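Local structure of type II restriction enzyme MspI (Moraxella sp., 1SA3) at residues Ser64-Leu67 against Lys68-Leu72; Glu134-Cys137 against Thr138-Ile142; Gln208-Arg212 against Glu213-Val217. The protein recognises the double-stranded DNA sequence 5'-CCGG-3' as a type II restriction endonuclease and cleaves it after the first C, leaving terminal 5'-phosphates. All blocks are in the same frame, centred on the assembly; numbering follows the deposited sequence.

Interaction 1: residues Ser64-Leu67 against Lys68-Leu72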
# COMPACT_ATOMS: atom_id res chain seq x y z
N SER E 64 0.23 16.18 -7.85
CA SER E 64 -0.83 16.03 -8.86
C SER E 64 -1.35 14.59 -8.91
O SER E 64 -2.55 14.36 -9.05
CB SER E 64 -0.33 16.42 -10.26
OG SER E 64 -0.18 17.82 -10.37
N LYS E 65 -0.46 13.61 -8.80
CA LYS E 65 -0.89 12.22 -8.81
C LYS E 65 -1.76 11.94 -7.59
O LYS E 65 -2.72 11.16 -7.66
CB LYS E 65 0.32 11.27 -8.80
CG LYS E 65 1.00 11.11 -10.16
CD LYS E 65 2.29 10.31 -10.04
CE LYS E 65 2.93 10.13 -11.41
NZ LYS E 65 4.27 9.48 -11.35
N LEU E 66 -1.44 12.55 -6.46
CA LEU E 66 -2.23 12.32 -5.26
C LEU E 66 -3.63 12.93 -5.41
O LEU E 66 -4.63 12.28 -5.10
CB LEU E 66 -1.52 12.88 -4.02
CG LEU E 66 -2.05 12.36 -2.67
CD1 LEU E 66 -0.90 12.28 -1.65
CD2 LEU E 66 -3.17 13.26 -2.16
N LEU E 67 -3.69 14.17 -5.88
CA LEU E 67 -4.99 14.82 -6.06
C LEU E 67 -5.81 14.11 -7.14
O LEU E 67 -7.04 14.01 -7.05
CB LEU E 67 -4.81 16.30 -6.45
CG LEU E 67 -4.15 17.22 -5.41
CD1 LEU E 67 -4.03 18.62 -5.98
CD2 LEU E 67 -4.96 17.23 -4.11
N LYS E 68 -5.13 13.59 -8.15
CA LYS E 68 -5.82 12.90 -9.23
C LYS E 68 -6.47 11.61 -8.74
O LYS E 68 -7.60 11.29 -9.11
CB LYS E 68 -4.83 12.61 -10.37
CG LYS E 68 -5.41 11.86 -11.56
CD LYS E 68 -4.32 11.61 -12.59
CE LYS E 68 -4.78 10.66 -13.69
NZ LYS E 68 -3.68 10.46 -14.68
N ALA E 69 -5.76 10.87 -7.89
CA ALA E 69 -6.31 9.62 -7.36
C ALA E 69 -7.54 9.90 -6.51
O ALA E 69 -8.36 9.01 -6.29
CB ALA E 69 -5.25 8.91 -6.52
N LEU E 70 -7.67 11.14 -6.04
CA LEU E 70 -8.79 11.55 -5.21
C LEU E 70 -9.83 12.35 -5.98
O LEU E 70 -10.85 12.75 -5.42
CB LEU E 70 -8.30 12.41 -4.04
CG LEU E 70 -7.42 11.75 -2.97
CD1 LEU E 70 -6.85 12.82 -2.04
CD2 LEU E 70 -8.25 10.74 -2.18
N ASN E 71 -9.56 12.60 -7.26
CA ASN E 71 -10.46 13.38 -8.09
C ASN E 71 -10.74 14.73 -7.44
O ASN E 71 -11.89 15.17 -7.38
CB ASN E 71 -11.79 12.63 -8.31
CG ASN E 71 -11.61 11.35 -9.09
OD1 ASN E 71 -11.06 11.36 -10.19
ND2 ASN E 71 -12.06 10.23 -8.52
N LEU E 72 -9.69 15.38 -6.95
CA LEU E 72 -9.80 16.68 -6.30
C LEU E 72 -9.04 17.73 -7.10
O LEU E 72 -7.94 17.47 -7.57
CB LEU E 72 -9.19 16.65 -4.89
CG LEU E 72 -9.92 15.99 -3.72
CD1 LEU E 72 -8.89 15.42 -2.78
CD2 LEU E 72 -10.80 17.01 -3.00

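Interaction 2: residues Glu134-Cys137 against Thr138-Ile142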
# COMPACT_ATOMS: atom_id res chain seq x y z
N GLU E 134 -6.82 -18.30 8.87
CA GLU E 134 -8.10 -18.04 9.54
C GLU E 134 -8.45 -16.56 9.58
O GLU E 134 -9.62 -16.17 9.49
CB GLU E 134 -8.07 -18.61 10.97
CG GLU E 134 -7.92 -20.13 11.05
CD GLU E 134 -9.14 -20.88 10.54
OE1 GLU E 134 -10.21 -20.25 10.37
OE2 GLU E 134 -9.04 -22.10 10.31
N THR E 135 -7.43 -15.72 9.72
CA THR E 135 -7.63 -14.28 9.78
C THR E 135 -8.15 -13.79 8.42
O THR E 135 -9.07 -12.97 8.36
CB THR E 135 -6.32 -13.58 10.13
OG1 THR E 135 -5.82 -14.12 11.36
CG2 THR E 135 -6.53 -12.07 10.30
N ILE E 136 -7.54 -14.28 7.35
CA ILE E 136 -7.94 -13.91 6.00
C ILE E 136 -9.39 -14.33 5.73
O ILE E 136 -10.23 -13.54 5.29
CB ILE E 136 -7.05 -14.60 4.95
CG1 ILE E 136 -5.59 -14.21 5.18
CG2 ILE E 136 -7.52 -14.22 3.56
CD1 ILE E 136 -4.60 -15.03 4.37
N CYS E 137 -9.68 -15.61 5.98
CA CYS E 137 -11.01 -16.14 5.74
C CYS E 137 -12.06 -15.36 6.53
O CYS E 137 -13.13 -15.07 6.01
CB CYS E 137 -11.04 -17.63 6.09
SG CYS E 137 -10.13 -18.65 4.88
N THR E 138 -11.73 -15.00 7.77
CA THR E 138 -12.65 -14.25 8.60
C THR E 138 -12.90 -12.85 8.01
O THR E 138 -14.04 -12.39 7.94
CB THR E 138 -12.11 -14.15 10.04
OG1 THR E 138 -12.13 -15.45 10.63
CG2 THR E 138 -12.95 -13.20 10.87
N GLY E 139 -11.83 -12.19 7.57
CA GLY E 139 -11.99 -10.87 6.99
C GLY E 139 -12.68 -10.87 5.63
O GLY E 139 -13.47 -9.98 5.34
N VAL E 140 -12.41 -11.88 4.81
CA VAL E 140 -12.98 -11.97 3.46
C VAL E 140 -14.38 -12.60 3.40
O VAL E 140 -15.14 -12.35 2.46
CB VAL E 140 -12.02 -12.75 2.52
CG1 VAL E 140 -12.57 -12.78 1.09
CG2 VAL E 140 -10.63 -12.07 2.52
N GLY E 141 -14.72 -13.42 4.40
CA GLY E 141 -16.02 -14.05 4.42
C GLY E 141 -16.02 -15.50 3.94
O GLY E 141 -17.03 -16.00 3.46
N ILE E 142 -14.88 -16.16 4.08
CA ILE E 142 -14.73 -17.56 3.66
C ILE E 142 -14.90 -18.48 4.88
O ILE E 142 -14.22 -18.32 5.89
CB ILE E 142 -13.34 -17.79 3.02
CG1 ILE E 142 -13.16 -16.85 1.83
CG2 ILE E 142 -13.20 -19.24 2.57
CD1 ILE E 142 -11.73 -16.72 1.33
O HOH W 1 -11.75 -18.00 10.10

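Interaction 3: residues Gln208-Arg212 against Glu213-Val217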
# COMPACT_ATOMS: atom_id res chain seq x y z
N GLN E 208 9.16 4.30 -6.11
CA GLN E 208 10.11 3.39 -6.71
C GLN E 208 11.47 4.02 -6.41
O GLN E 208 11.78 5.12 -6.87
CB GLN E 208 9.89 3.27 -8.21
CG GLN E 208 10.85 2.30 -8.87
CD GLN E 208 10.53 2.08 -10.33
OE1 GLN E 208 10.28 3.04 -11.06
NE2 GLN E 208 10.53 0.83 -10.76
N VAL E 209 12.28 3.32 -5.63
CA VAL E 209 13.59 3.80 -5.23
C VAL E 209 14.63 2.76 -5.55
O VAL E 209 14.57 1.63 -5.06
CB VAL E 209 13.61 4.08 -3.72
CG1 VAL E 209 14.97 4.59 -3.31
CG2 VAL E 209 12.53 5.10 -3.37
N ILE E 210 15.59 3.13 -6.39
CA ILE E 210 16.65 2.22 -6.80
C ILE E 210 18.02 2.80 -6.46
O ILE E 210 18.29 3.97 -6.72
CB ILE E 210 16.56 1.92 -8.31
CG1 ILE E 210 15.19 1.32 -8.63
CG2 ILE E 210 17.64 0.91 -8.70
CD1 ILE E 210 14.93 1.09 -10.10
N ASP E 211 18.86 1.97 -5.86
CA ASP E 211 20.20 2.38 -5.44
C ASP E 211 20.11 3.61 -4.57
O ASP E 211 20.89 4.56 -4.71
CB ASP E 211 21.10 2.64 -6.65
CG ASP E 211 21.34 1.39 -7.48
OD1 ASP E 211 21.42 0.30 -6.89
OD2 ASP E 211 21.47 1.51 -8.72
N ARG E 212 19.13 3.59 -3.66
CA ARG E 212 18.87 4.66 -2.70
C ARG E 212 18.25 5.93 -3.26
O ARG E 212 17.90 6.82 -2.48
CB ARG E 212 20.16 5.05 -1.98
CG ARG E 212 20.82 3.95 -1.17
CD ARG E 212 21.93 4.54 -0.33
NE ARG E 212 22.55 3.56 0.56
CZ ARG E 212 23.40 3.87 1.53
NH1 ARG E 212 23.74 5.13 1.76
NH2 ARG E 212 23.91 2.90 2.28
N GLU E 213 18.08 6.03 -4.57
CA GLU E 213 17.53 7.25 -5.16
C GLU E 213 16.13 7.15 -5.74
O GLU E 213 15.71 6.11 -6.22
CB GLU E 213 18.47 7.76 -6.26
CG GLU E 213 19.92 7.96 -5.81
CD GLU E 213 20.06 8.99 -4.70
OE1 GLU E 213 19.51 10.09 -4.84
OE2 GLU E 213 20.74 8.69 -3.70
N TYR E 214 15.41 8.28 -5.69
CA TYR E 214 14.06 8.38 -6.22
C TYR E 214 14.01 8.10 -7.71
O TYR E 214 14.86 8.57 -8.47
CB TYR E 214 13.52 9.80 -5.98
CG TYR E 214 12.14 10.04 -6.55
CD1 TYR E 214 10.99 9.75 -5.81
CD2 TYR E 214 11.97 10.58 -7.83
CE1 TYR E 214 9.72 9.99 -6.31
CE2 TYR E 214 10.69 10.83 -8.35
CZ TYR E 214 9.58 10.53 -7.58
OH TYR E 214 8.30 10.79 -8.05
N VAL E 215 13.03 7.31 -8.15
CA VAL E 215 12.88 7.03 -9.56
C VAL E 215 11.53 7.56 -10.02
O VAL E 215 11.46 8.33 -10.98
CB VAL E 215 12.96 5.53 -9.85
CG1 VAL E 215 12.77 5.28 -11.35
CG2 VAL E 215 14.32 5.00 -9.41
N ASP E 216 10.47 7.19 -9.32
CA ASP E 216 9.12 7.64 -9.67
C ASP E 216 8.19 7.29 -8.51
O ASP E 216 8.62 6.74 -7.50
CB ASP E 216 8.65 6.92 -10.94
CG ASP E 216 7.54 7.66 -11.67
OD1 ASP E 216 7.06 8.69 -11.16
OD2 ASP E 216 7.16 7.22 -12.78
N VAL E 217 6.92 7.62 -8.66
CA VAL E 217 5.94 7.28 -7.63
C VAL E 217 4.64 6.90 -8.32
O VAL E 217 4.33 7.38 -9.41
CB VAL E 217 5.67 8.46 -6.68
CG1 VAL E 217 4.92 9.57 -7.41
CG2 VAL E 217 4.84 7.96 -5.46

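Interaction 1: residues Ser64-Leu67 against Lys68-Leu72
The carbonyl of L67 takes the amide of L72 in a nearly straight bond, L72 N to L67 O 3.0 Å with 174° at the hydrogen, where the helix 57-69 runs out. One turn earlier the pattern is still regular: K68 N reaches S64 O at 2.8 Å and A69 N reaches K65 O at 3.1 Å. L70 N marks the change, since it divides itself between L66 O (3.4 Å) and L67 O (3.1 Å), both weak and bent to about 130°. N71, with positive phi, then turns the chain; its N bonds back to K68 O at 3.0 Å, and with the L72-to-L67 bond this makes a Schellman motif at the helix C-terminus. Side-chain polar ends find partners farther off: S64 OG bonds to N52 OD1, while K65 NZ forms a salt bridge with D61. A69 O is taken by N221 ND2. On the apolar side, L66 and L70 run side by side, L66 CD2 3.7 Å from L70 CD1, the L66 CG swung anti to its backbone N (chi1 -164°). L66 rests on I102, L67 and L70 on F104 of strand 100-106; L66 and L70 also touch L203.

Interaction 2: residues Glu134-Cys137 against Thr138-Ile142
C137 and I142 make the close-packed end of this turn: C137 SG lies 3.8 Å from I142 CB and 3.9 Å from I142 CG2, with the sulfur anti to its own carbonyl carbon (chi1 -71°). C137 O accepts two amides, G141 N and I142 N, both at 2.8 Å. G141, first beyond helix 133-140, takes positive phi (100°), at angles where a CB would be jammed against the carbonyl O of V140. I136 and V140, one turn apart, lie side by side, their CG2 methyls 3.9 Å apart, while V140 N bonds to I136 O at 2.8 Å. Helix 179-188 covers this flank through F182 and W185 on I136 and R181 on V140, and L147 and I151 of helix 146-157 meet I142. The E134 and T138 side faces solvent and is joined through water, not apolar contact. One water donates to E134 OE1 at 2.7 Å and to T138 OG1 at 2.6 Å, while T138 N bonds to E134 O. K148 on OE1 and R152 on OE2 form salt bridges with the E134 carboxylate, linking helix 133-140 to helix 146-157. Two cations and a donating water would probably favour its ionised form.

Interaction 3: residues Gln208-Arg212 against Glu213-Val217
V215 meets Q208 and I210 from across the hairpin. Its CG1 comes to 3.4 Å from Q208 OE1, and its CG2 lies 3.9 Å from I210 CG1, so one exposed valine leans against two side chains of the facing strand, crossing each of them at a slant. The extended Q208 chain, its CG anti to the backbone N (chi1 -178°), brings OE1 up to CG1 of that valine. Backbone bonds set this arrangement. Q208 O accepts V215 N at 2.8 Å, and more weakly D216 N at 3.5 Å, while Q208 N gives to D216 O at 2.9 Å. Two residues, V215 and D216, thus face the single Q208, a classic beta bulge, with V215 leaving strand geometry at psi -52°. Toward the turn, I210 and E213 form a hydrogen-bonded pair: I210 N bonds to E213 O and E213 N to I210 O, each at 3.0 Å. V209 CA adds a CH contact to E213 O at 3.3 Å. Farther out, partners from other elements meet the turn and the bulge: R2 forms a salt bridge with E213 OE2, L18 O receives a bond from R212 NH2, Y10 OH bonds to R212 O, and D216 has K65 as its partner. Y214 packs on Q58 and I62 of helix 57-69 and on Y34 of helix 23-41. D211 and R212, both with positive phi, form the corners of a type I' turn, the two-residue connection of a tight hairpin, here joining strand 203-210 to the outermost strand 213-221 of the mixed five-stranded sheet.

How the interactions relate
Interactions 1 and 3 meet directly: K65 NZ lies 2.9 Å from D216 OD1, a salt bridge, and 2.9 Å from V217 O, a probable hydrogen bond, although their centres are 21 Å apart. The last turns of helix 57-69 are thereby tied to the bulged strand of the hairpin. Interaction 2 stands apart, its nearest atoms about 23 Å from interaction 1 and about 26 Å from interaction 3. The bound sodium ion, held by E35, D84 and D99 in this PD-(D/E)XK family enzyme, lies about 14 Å from the L66 side chain. DNA comes closest to interaction 3, about 5 Å from its nearest atom, against about 8 Å for interaction 2 and about 16 Å for interaction 1.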